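PDB 2C1D: SOXA from Paracoccus denitrificans, which is the diheme subunit of the SoxAX cytochrome complex, which starts sulfur oxidation by joining thiosulfate to a cysteine of the carrier protein SoxY in a heterodisulfide bond. Local coordinates for residues A[61-64]-A[65-68]; A[141-144]-A[145-148]; A[166-170]-A[171-175]; A[179-182]-A[183-187]. One frame throughout, in Å; residues are numbered along the deposited sequence.

Contact 1: A[61-64]-A[65-68]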
loop_
_atom_site.group_PDB
_atom_site.type_symbol
_atom_site.label_atom_id
_atom_site.label_comp_id
_atom_site.label_asym_id
_atom_site.label_seq_id
_atom_site.Cartn_x
_atom_site.Cartn_y
_atom_site.Cartn_z
ATOM N N PHE A 61 7.203 20.544 -8.023
ATOM C CA PHE A 61 5.757 20.603 -7.896
ATOM C C PHE A 61 5.304 21.436 -6.720
ATOM O O PHE A 61 4.230 22.033 -6.786
ATOM C CB PHE A 61 5.193 19.183 -7.948
ATOM C CG PHE A 61 5.693 18.453 -9.147
ATOM C CD1 PHE A 61 6.765 17.558 -9.059
ATOM C CD2 PHE A 61 5.212 18.792 -10.402
ATOM C CE1 PHE A 61 7.280 16.937 -10.224
ATOM C CE2 PHE A 61 5.706 18.179 -11.540
ATOM C CZ PHE A 61 6.746 17.263 -11.456
ATOM N N VAL A 62 6.137 21.528 -5.688
ATOM C CA VAL A 62 5.930 22.547 -4.641
ATOM C C VAL A 62 5.966 23.947 -5.263
ATOM O O VAL A 62 5.081 24.743 -4.991
ATOM C CB VAL A 62 6.968 22.455 -3.570
ATOM C CG1 VAL A 62 6.900 23.653 -2.596
ATOM C CG2 VAL A 62 6.843 21.116 -2.833
ATOM N N ASP A 63 6.967 24.244 -6.101
ATOM C CA ASP A 63 7.080 25.585 -6.718
ATOM C C ASP A 63 5.912 25.908 -7.668
ATOM O O ASP A 63 5.401 27.022 -7.707
ATOM C CB ASP A 63 8.451 25.798 -7.419
ATOM C CG ASP A 63 8.726 27.288 -7.748
ATOM O OD1 ASP A 63 8.829 28.117 -6.803
ATOM O OD2 ASP A 63 8.842 27.738 -8.923
ATOM N N ARG A 64 5.472 24.927 -8.423
ATOM C CA ARG A 64 4.337 25.094 -9.282
ATOM C C ARG A 64 3.049 25.294 -8.458
ATOM O O ARG A 64 2.154 26.045 -8.862
ATOM C CB ARG A 64 4.209 23.861 -10.136
ATOM C CG ARG A 64 3.273 23.981 -11.262
ATOM C CD ARG A 64 2.588 22.685 -11.515
ATOM N NE ARG A 64 3.117 22.012 -12.651
ATOM C CZ ARG A 64 2.990 20.725 -12.928
ATOM N NH1 ARG A 64 2.348 19.852 -12.145
ATOM N NH2 ARG A 64 3.535 20.312 -14.045
ATOM N N GLY A 65 2.965 24.604 -7.318
ATOM C CA GLY A 65 1.888 24.833 -6.366
ATOM C C GLY A 65 1.871 26.290 -5.917
ATOM O O GLY A 65 0.820 26.883 -5.760
ATOM N N LEU A 66 3.052 26.858 -5.712
ATOM C CA LEU A 66 3.166 28.229 -5.236
ATOM C C LEU A 66 2.697 29.201 -6.322
ATOM O O LEU A 66 2.062 30.211 -6.017
ATOM C CB LEU A 66 4.600 28.531 -4.780
ATOM C CG LEU A 66 4.933 29.975 -4.365
ATOM C CD1 LEU A 66 4.093 30.415 -3.169
ATOM C CD2 LEU A 66 6.409 30.098 -4.041
ATOM N N ASP A 67 2.977 28.884 -7.589
ATOM C CA ASP A 67 2.453 29.668 -8.709
ATOM C C ASP A 67 0.943 29.629 -8.735
ATOM O O ASP A 67 0.301 30.659 -8.904
ATOM C CB ASP A 67 3.047 29.213 -10.053
ATOM C CG ASP A 67 4.547 29.493 -10.150
ATOM O OD1 ASP A 67 5.060 30.349 -9.398
ATOM O OD2 ASP A 67 5.309 28.894 -10.923
ATOM N N LYS A 68 0.364 28.467 -8.509
ATOM C CA LYS A 68 -1.082 28.334 -8.534
ATOM C C LYS A 68 -1.723 29.024 -7.316
ATOM O O LYS A 68 -2.818 29.563 -7.420
ATOM C CB LYS A 68 -1.498 26.860 -8.635
ATOM C CG LYS A 68 -1.058 26.200 -9.961
ATOM C CD LYS A 68 -1.156 24.671 -9.989
ATOM C CE LYS A 68 -1.012 24.153 -11.442
ATOM N NZ LYS A 68 -1.118 22.661 -11.570
HETATM O O HOH W 1 8.140 29.948 -10.917
#
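Arg64 and Lys68, one turn apart on helix 59-70 of the N-terminal cytochrome c domain, run side by side and point the same way. The alpha-helical backbone bonds come first: Gly65, Leu66, Asp67 and Lys68 each donate N-H to the carbonyl four residues earlier, and the bond from Lys68 N to Arg64 O is 3.0 Å long. Among the charged groups, the lysine chain, extended beyond CG, rises past Arg64 O and brings NZ to 3.7 Å from Arg64 CD. Two like charges thus sit close, NZ lying 4.4 Å from Arg64 NE, but both reach Asp136 on helix 132-143, whose carboxylate probably offsets them; Lys68 NZ also bonds Asn133. Shortening Lys68 to an alanine is likely to leave Asp136 with one cation fewer and Asn133 OD1 without this donor. The Arg64 chain bends at chi2 and chi3, setting one guanidinium face, near its rim, against the edge of the Phe61 ring at CD2. On another side of the helix the like-charged Asp63 and Asp67 share a water within hydrogen-bonding distance of both, 3.1 Å from Asp63 OD2 and 3.0 Å from Asp67 OD2.

Contact 2: A[141-144]-A[145-148]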
loop_
_atom_site.group_PDB
_atom_site.type_symbol
_atom_site.label_atom_id
_atom_site.label_comp_id
_atom_site.label_asym_id
_atom_site.label_seq_id
_atom_site.Cartn_x
_atom_site.Cartn_y
_atom_site.Cartn_z
ATOM N N ILE A 141 1.097 22.950 0.605
ATOM C CA ILE A 141 0.566 23.031 1.971
ATOM C C ILE A 141 1.343 22.120 2.900
ATOM O O ILE A 141 1.670 22.492 4.040
ATOM C CB ILE A 141 -0.973 22.734 1.990
ATOM C CG1 ILE A 141 -1.712 23.885 1.310
ATOM C CG2 ILE A 141 -1.459 22.509 3.428
ATOM C CD1 ILE A 141 -3.138 23.555 0.888
ATOM N N SER A 142 1.667 20.927 2.422
ATOM C CA SER A 142 2.353 19.930 3.260
ATOM C C SER A 142 3.701 20.466 3.701
ATOM O O SER A 142 4.106 20.287 4.857
ATOM C CB SER A 142 2.502 18.580 2.546
ATOM O OG SER A 142 3.185 17.640 3.383
ATOM N N LEU A 143 4.370 21.199 2.818
ATOM C CA LEU A 143 5.663 21.806 3.161
ATOM C C LEU A 143 5.608 22.788 4.338
ATOM O O LEU A 143 6.603 23.016 5.004
ATOM C CB LEU A 143 6.246 22.544 1.948
ATOM C CG LEU A 143 7.733 22.970 2.038
ATOM C CD1 LEU A 143 8.693 21.870 2.422
ATOM C CD2 LEU A 143 8.225 23.569 0.736
ATOM N N GLN A 144 4.443 23.377 4.582
ATOM C CA GLN A 144 4.270 24.356 5.653
ATOM C C GLN A 144 4.234 23.698 7.047
ATOM O O GLN A 144 4.211 24.386 8.064
ATOM C CB GLN A 144 3.022 25.202 5.390
ATOM C CG GLN A 144 2.889 25.759 3.928
ATOM C CD GLN A 144 4.140 26.444 3.400
ATOM O OE1 GLN A 144 4.590 26.184 2.267
ATOM N NE2 GLN A 144 4.688 27.320 4.185
ATOM N N SER A 145 4.270 22.375 7.093
ATOM C CA SER A 145 4.401 21.651 8.345
ATOM C C SER A 145 5.655 20.770 8.390
ATOM O O SER A 145 5.830 19.959 9.297
ATOM C CB SER A 145 3.167 20.775 8.556
ATOM O OG SER A 145 2.019 21.547 8.803
ATOM N N ARG A 146 6.541 20.901 7.419
ATOM C CA ARG A 146 7.734 20.029 7.407
ATOM C C ARG A 146 8.552 20.147 8.695
ATOM O O ARG A 146 8.812 21.263 9.207
ATOM C CB ARG A 146 8.592 20.296 6.164
ATOM C CG ARG A 146 9.889 19.495 6.091
ATOM C CD ARG A 146 10.540 19.518 4.748
ATOM N NE ARG A 146 11.097 20.833 4.423
ATOM C CZ ARG A 146 11.771 21.091 3.292
ATOM N NH1 ARG A 146 11.951 20.140 2.392
ATOM N NH2 ARG A 146 12.271 22.311 3.065
ATOM N N GLY A 147 8.927 18.991 9.242
ATOM C CA GLY A 147 9.627 18.927 10.509
ATOM C C GLY A 147 8.766 18.881 11.756
ATOM O O GLY A 147 9.259 18.539 12.852
ATOM N N MET A 148 7.488 19.245 11.620
ATOM C CA MET A 148 6.563 19.139 12.720
ATOM C C MET A 148 6.148 17.702 12.907
ATOM O O MET A 148 6.053 16.928 11.936
ATOM C CB MET A 148 5.348 20.012 12.474
ATOM C CG MET A 148 5.708 21.500 12.426
ATOM S SD MET A 148 4.249 22.465 12.069
ATOM C CE MET A 148 4.896 24.033 11.840
HETATM O O HOH W 2 0.644 22.613 6.629
#
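Leu143 and Arg146 both carry CG anti to the backbone N (chi1 -167° and 177°). The two side chains run alongside each other, and a bend at chi3 (70°) turns the end of the arginine to place one guanidinium face under Leu143 CD1, which sits over its centre, 3.3 Å from Arg146 CZ. The methyl meets the flat pi surface and leaves the N-H edge to polar partners, among them Asp53, which forms a salt bridge with NH2. Here helix 132-143 ends and the chain leaves it through two overlapping beta turns, a type I turn from Leu143 to Arg146 and a type II turn from Ser145 to Met148. In the first, Arg146 N donates to Leu143 O at 3.2 Å. Just before it, Ser145 N donates to Ser142 O at 3.1 Å. Gly147, at positive phi, takes the third position of the type II turn, where a side chain would press on the preceding carbonyl oxygen. A water ties the last helical turn to the exit, donating to Ile141 O at 2.8 Å and accepting from Ser145 OG at 2.8 Å.

Contact 3: A[166-170]-A[171-175]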
loop_
_atom_site.group_PDB
_atom_site.type_symbol
_atom_site.label_atom_id
_atom_site.label_comp_id
_atom_site.label_asym_id
_atom_site.label_seq_id
_atom_site.Cartn_x
_atom_site.Cartn_y
_atom_site.Cartn_z
ATOM N N LYS A 166 -9.792 1.776 10.866
ATOM C CA LYS A 166 -9.108 0.635 11.446
ATOM C C LYS A 166 -9.658 -0.660 10.845
ATOM O O LYS A 166 -8.897 -1.543 10.462
ATOM C CB LYS A 166 -9.248 0.611 12.987
ATOM C CG LYS A 166 -8.509 -0.543 13.640
ATOM C CD LYS A 166 -8.837 -0.667 15.150
ATOM C CE LYS A 166 -8.378 -2.016 15.729
ATOM N NZ LYS A 166 -8.443 -1.940 17.222
ATOM N N GLU A 167 -10.981 -0.767 10.765
ATOM C CA GLU A 167 -11.603 -1.971 10.208
ATOM C C GLU A 167 -11.113 -2.254 8.766
ATOM O O GLU A 167 -10.792 -3.389 8.429
ATOM C CB GLU A 167 -13.140 -1.852 10.277
ATOM C CG GLU A 167 -13.879 -3.176 10.132
ATOM C CD GLU A 167 -15.332 -3.027 9.710
ATOM O OE1 GLU A 167 -15.913 -1.913 9.828
ATOM O OE2 GLU A 167 -15.900 -4.046 9.242
ATOM N N ILE A 168 -11.061 -1.213 7.938
ATOM C CA ILE A 168 -10.577 -1.318 6.556
ATOM C C ILE A 168 -9.139 -1.828 6.569
ATOM O O ILE A 168 -8.819 -2.749 5.832
ATOM C CB ILE A 168 -10.698 0.074 5.822
ATOM C CG1 ILE A 168 -12.170 0.466 5.724
ATOM C CG2 ILE A 168 -10.013 0.076 4.427
ATOM C CD1 ILE A 168 -12.426 1.876 5.230
ATOM N N TYR A 169 -8.298 -1.263 7.452
ATOM C CA TYR A 169 -6.866 -1.578 7.522
ATOM C C TYR A 169 -6.597 -3.066 7.713
ATOM O O TYR A 169 -5.647 -3.610 7.136
ATOM C CB TYR A 169 -6.159 -0.795 8.661
ATOM C CG TYR A 169 -4.656 -0.723 8.460
ATOM C CD1 TYR A 169 -4.112 0.230 7.633
ATOM C CD2 TYR A 169 -3.793 -1.635 9.067
ATOM C CE1 TYR A 169 -2.759 0.299 7.396
ATOM C CE2 TYR A 169 -2.407 -1.582 8.833
ATOM C CZ TYR A 169 -1.902 -0.608 7.975
ATOM O OH TYR A 169 -0.549 -0.510 7.714
ATOM N N TYR A 170 -7.461 -3.710 8.497
ATOM C CA TYR A 170 -7.332 -5.125 8.830
ATOM C C TYR A 170 -8.258 -6.051 8.025
ATOM O O TYR A 170 -8.250 -7.244 8.238
ATOM C CB TYR A 170 -7.582 -5.299 10.333
ATOM C CG TYR A 170 -6.448 -4.719 11.137
ATOM C CD1 TYR A 170 -6.490 -3.417 11.600
ATOM C CD2 TYR A 170 -5.313 -5.469 11.383
ATOM C CE1 TYR A 170 -5.422 -2.879 12.326
ATOM C CE2 TYR A 170 -4.244 -4.945 12.080
ATOM C CZ TYR A 170 -4.302 -3.652 12.549
ATOM O OH TYR A 170 -3.235 -3.161 13.251
ATOM N N THR A 171 -9.032 -5.510 7.094
ATOM C CA THR A 171 -9.913 -6.344 6.249
ATOM C C THR A 171 -9.129 -6.946 5.116
ATOM O O THR A 171 -8.369 -6.254 4.436
ATOM C CB THR A 171 -11.092 -5.522 5.720
ATOM O OG1 THR A 171 -11.934 -5.169 6.809
ATOM C CG2 THR A 171 -12.031 -6.374 4.809
ATOM N N ARG A 172 -9.307 -8.244 4.899
ATOM C CA ARG A 172 -8.485 -8.940 3.927
ATOM C C ARG A 172 -9.257 -8.966 2.635
ATOM O O ARG A 172 -10.155 -9.787 2.462
ATOM C CB ARG A 172 -8.149 -10.340 4.410
ATOM C CG ARG A 172 -7.271 -10.320 5.654
ATOM C CD ARG A 172 -6.929 -11.664 6.188
ATOM N NE ARG A 172 -6.032 -12.347 5.268
ATOM C CZ ARG A 172 -5.251 -13.346 5.579
ATOM N NH1 ARG A 172 -5.207 -13.824 6.831
ATOM N NH2 ARG A 172 -4.484 -13.872 4.632
ATOM N N TYR A 173 -8.947 -8.011 1.769
ATOM C CA TYR A 173 -9.658 -7.819 0.519
ATOM C C TYR A 173 -9.242 -8.727 -0.649
ATOM O O TYR A 173 -8.130 -9.274 -0.706
ATOM C CB TYR A 173 -9.520 -6.368 0.079
ATOM C CG TYR A 173 -10.199 -5.372 1.007
ATOM C CD1 TYR A 173 -9.455 -4.467 1.779
ATOM C CD2 TYR A 173 -11.589 -5.324 1.110
ATOM C CE1 TYR A 173 -10.078 -3.555 2.604
ATOM C CE2 TYR A 173 -12.222 -4.419 1.946
ATOM C CZ TYR A 173 -11.469 -3.547 2.701
ATOM O OH TYR A 173 -12.133 -2.646 3.516
ATOM N N GLY A 174 -10.161 -8.840 -1.599
ATOM C CA GLY A 174 -9.847 -9.350 -2.916
ATOM C C GLY A 174 -9.716 -10.853 -2.983
ATOM O O GLY A 174 -9.839 -11.555 -1.955
ATOM N N GLN A 175 -9.445 -11.346 -4.195
ATOM C CA GLN A 175 -9.217 -12.764 -4.424
ATOM C C GLN A 175 -7.941 -13.206 -3.705
ATOM O O GLN A 175 -7.861 -14.329 -3.239
ATOM C CB GLN A 175 -9.179 -13.093 -5.923
ATOM C CG GLN A 175 -9.055 -14.590 -6.210
ATOM C CD GLN A 175 -9.303 -14.937 -7.659
ATOM O OE1 GLN A 175 -9.019 -14.134 -8.541
ATOM N NE2 GLN A 175 -9.883 -16.121 -7.907
HETATM O O HOH W 3 -7.081 -3.938 4.079
#
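The ring of Tyr173 folds back against the end of helix 159-170, with Thr171 CG2 over one face, offset toward the rim, and Ile168 beside its hydroxyl end. Ile168 and Tyr173 slant across one another: the branch methyl CG2 of the isoleucine lies 3.6 Å from Tyr173 OH and 4.1 Å from Tyr173 CE1. The ring of Tyr170 has Tyr169 CD2 over one face, again toward the rim, and Lys166 O in its plane at the edge; its hydroxyl finds partners outside the two segments, in Glu185 and Arg251. Thr171 turns back on the helix. With OG1 beside its own backbone N (chi1 -67°), the hydroxyl reaches the last turn and donates to Glu167 O at 2.7 Å, from above that carbonyl's plane. Thr171 N donates to Ile168 O at 3.0 Å. A water lies 2.7 Å from both Ile168 O and Thr171 O. Beyond the threonine the chain runs extended along the SoxX subunit: Arg172 bonds Glu177 O of its own chain and Gly88 O of SoxX, while Gln175 NE2 bonds Ala117 O of SoxX. Near the helix end, then, Glu167 O receives the threonine hydroxyl and Ile168 O the Thr171 amide, probably compensating these carbonyls where the chain leaves the helix for the heterodimer interface.

Contact 4: A[179-182]-A[183-187]. With HEC (heme c), chain J.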
loop_
_atom_site.group_PDB
_atom_site.type_symbol
_atom_site.label_atom_id
_atom_site.label_comp_id
_atom_site.label_asym_id
_atom_site.label_seq_id
_atom_site.Cartn_x
_atom_site.Cartn_y
_atom_site.Cartn_z
ATOM N N SER A 179 -4.866 -7.797 3.610
ATOM C CA SER A 179 -5.138 -6.538 4.275
ATOM C C SER A 179 -3.865 -5.735 4.301
ATOM O O SER A 179 -2.782 -6.290 4.150
ATOM C CB SER A 179 -5.542 -6.763 5.714
ATOM O OG SER A 179 -4.390 -7.219 6.420
ATOM N N CYS A 180 -4.020 -4.430 4.496
ATOM C CA CYS A 180 -2.904 -3.516 4.728
ATOM C C CYS A 180 -1.915 -4.112 5.719
ATOM O O CYS A 180 -0.696 -4.158 5.477
ATOM C CB CYS A 180 -3.400 -2.193 5.299
ATOM S SG CYS A 180 -4.771 -1.415 4.439
ATOM N N ALA A 181 -2.463 -4.605 6.818
ATOM C CA ALA A 181 -1.677 -5.190 7.889
ATOM C C ALA A 181 -0.900 -6.444 7.500
ATOM O O ALA A 181 0.222 -6.621 7.969
ATOM C CB ALA A 181 -2.558 -5.463 9.081
ATOM N N ASN A 182 -1.450 -7.307 6.635
ATOM C CA ASN A 182 -0.703 -8.481 6.194
ATOM C C ASN A 182 0.662 -8.104 5.614
ATOM O O ASN A 182 1.636 -8.778 5.860
ATOM C CB ASN A 182 -1.462 -9.283 5.120
ATOM C CG ASN A 182 -2.582 -10.112 5.693
ATOM O OD1 ASN A 182 -2.432 -10.749 6.746
ATOM N ND2 ASN A 182 -3.710 -10.080 5.050
ATOM N N CYS A 183 0.709 -7.053 4.799
ATOM C CA CYS A 183 1.951 -6.611 4.192
ATOM C C CYS A 183 2.765 -5.643 5.055
ATOM O O CYS A 183 3.951 -5.893 5.311
ATOM C CB CYS A 183 1.659 -5.994 2.838
ATOM S SG CYS A 183 1.073 -7.249 1.691
ATOM N N HIS A 184 2.118 -4.582 5.531
ATOM C CA HIS A 184 2.784 -3.478 6.225
ATOM C C HIS A 184 2.997 -3.666 7.726
ATOM O O HIS A 184 3.842 -2.989 8.311
ATOM C CB HIS A 184 2.037 -2.196 5.968
ATOM C CG HIS A 184 2.106 -1.801 4.534
ATOM N ND1 HIS A 184 3.301 -1.751 3.858
ATOM C CD2 HIS A 184 1.146 -1.489 3.637
ATOM C CE1 HIS A 184 3.074 -1.413 2.601
ATOM N NE2 HIS A 184 1.772 -1.269 2.436
ATOM N N GLU A 185 2.246 -4.579 8.329
ATOM C CA GLU A 185 2.418 -4.872 9.751
ATOM C C GLU A 185 3.153 -6.212 9.923
ATOM O O GLU A 185 4.240 -6.266 10.526
ATOM C CB GLU A 185 1.057 -4.824 10.456
ATOM C CG GLU A 185 1.094 -5.010 11.967
ATOM C CD GLU A 185 -0.272 -4.816 12.603
ATOM O OE1 GLU A 185 -0.779 -5.788 13.200
ATOM O OE2 GLU A 185 -0.855 -3.711 12.498
ATOM N N ASP A 186 2.617 -7.286 9.335
ATOM C CA ASP A 186 3.208 -8.618 9.526
ATOM C C ASP A 186 4.521 -8.777 8.812
ATOM O O ASP A 186 5.330 -9.604 9.213
ATOM C CB ASP A 186 2.270 -9.724 9.020
ATOM C CG ASP A 186 1.000 -9.829 9.821
ATOM O OD1 ASP A 186 0.909 -9.232 10.931
ATOM O OD2 ASP A 186 0.022 -10.478 9.398
ATOM N N ASN A 187 4.735 -8.022 7.735
ATOM C CA ASN A 187 5.878 -8.271 6.872
ATOM C C ASN A 187 6.796 -7.075 6.586
ATOM O O ASN A 187 7.604 -7.137 5.667
ATOM C CB ASN A 187 5.420 -8.916 5.561
ATOM C CG ASN A 187 5.069 -10.369 5.727
ATOM O OD1 ASN A 187 5.953 -11.209 5.912
ATOM N ND2 ASN A 187 3.776 -10.675 5.705
HETATM FE FE HEC J . 0.883 -0.933 0.621
HETATM C CHA HEC J . 3.541 1.018 -0.276
HETATM C CHB HEC J . -0.472 1.809 2.251
HETATM C CHC HEC J . -1.839 -2.768 1.407
HETATM C CHD HEC J . 2.439 -3.722 -0.534
HETATM N NA HEC J . 1.452 1.066 0.933
HETATM C C1A HEC J . 2.594 1.649 0.468
HETATM C C2A HEC J . 2.618 3.014 0.916
HETATM C C3A HEC J . 1.485 3.225 1.620
HETATM C C4A HEC J . 0.741 1.998 1.645
HETATM C CMA HEC J . 1.022 4.517 2.291
HETATM C CAA HEC J . 3.737 4.047 0.634
HETATM C CBA HEC J . 4.645 4.146 1.873
HETATM C CGA HEC J . 5.726 5.205 1.684
HETATM O O1A HEC J . 6.535 5.385 2.622
HETATM O O2A HEC J . 5.800 5.858 0.591
HETATM N NB HEC J . -0.794 -0.560 1.614
HETATM C C1B HEC J . -1.207 0.640 2.172
HETATM C C2B HEC J . -2.560 0.496 2.610
HETATM C C3B HEC J . -2.935 -0.761 2.398
HETATM C C4B HEC J . -1.849 -1.433 1.742
HETATM C CMB HEC J . -3.361 1.593 3.315
HETATM C CAB HEC J . -4.317 -1.370 2.721
HETATM C CBB HEC J . -5.313 -0.718 2.048
HETATM N NC HEC J . 0.392 -2.913 0.471
HETATM C C1C HEC J . -0.781 -3.464 0.882
HETATM C C2C HEC J . -0.771 -4.880 0.570
HETATM C C3C HEC J . 0.430 -5.161 0.029
HETATM C C4C HEC J . 1.166 -3.904 -0.023
HETATM C CMC HEC J . -1.973 -5.797 0.888
HETATM C CAC HEC J . 1.080 -6.488 -0.491
HETATM C CBC HEC J . 0.439 -7.421 -1.210
HETATM N ND HEC J . 2.651 -1.287 -0.255
HETATM C C1D HEC J . 3.103 -2.542 -0.669
HETATM C C2D HEC J . 4.406 -2.412 -1.289
HETATM C C3D HEC J . 4.732 -0.940 -1.217
HETATM C C4D HEC J . 3.599 -0.326 -0.563
HETATM C CMD HEC J . 5.290 -3.515 -1.901
HETATM C CAD HEC J . 6.027 -0.235 -1.686
HETATM C CBD HEC J . 7.118 -0.499 -0.631
HETATM C CGD HEC J . 6.872 0.242 0.668
HETATM O O1D HEC J . 6.252 -0.287 1.617
HETATM O O2D HEC J . 7.296 1.391 0.807
#
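A single short helix, 180-184, carries the contact, with His184 N donating to Cys180 O at 2.8 Å in a nearly straight bond and Ala181 O accepting from both Glu185 N and Asp186 N as the helix ends. At its start Ser179 is the N-cap, OG accepting from Asn182 N at 2.9 Å. The terminal amide of Asn187 reaches back and donates through ND2 to Asn182 O, 2.9 Å away, with the acceptor close to the amide plane and the N-H...O angle 160°; Asn187 OD1 bonds Asn190. With an alanine in place of Asn187, Asn182 O would probably lose its side-chain donor and Asn190 its partner. Cys180, Cys183 and His184 face the heme. Cys180 SG is bonded covalently to HEC CAB at 1.8 Å, and Cys183 lies by the other vinyl-derived carbon, consistent with the second thioether expected by similarity. His184 NE2 binds the heme iron at 2.0 Å, while ND1 donates to Ser198 O, a second-shell bond that probably fixes the imidazole's rotation and makes it more electron-rich. Cys180-Ala181-Asn182-Cys183-His184 is the CXXCH heme-attachment motif of c-type cytochromes; its histidine is the proximal ligand of the heme whose other axial ligand is the active-site Cys225.

In the fold
The four contacts fall into two pairs, one in each cytochrome c domain, on opposite sides of the chain's centre; the centres of contacts 1 and 3 are about 36 Å apart. Contacts 1 and 2 join where helices 59-70 and 132-143 pack, Val62 CG1 lying 3.6 Å from Leu143 CD2. The side chain of Ile141 is about 4 Å from a heme, probably the first, since it is also about 7 Å from that of Cys80; Lys68 of contact 1 is about 7 Å from a heme. Contact 4 holds the active-site heme attachment itself, and Tyr169 of contact 3 packs against it; Tyr170 OH lies 2.6 Å from Glu185 OE2. His184 is about 7 Å, between side chains, from Arg221, which probably binds substrate.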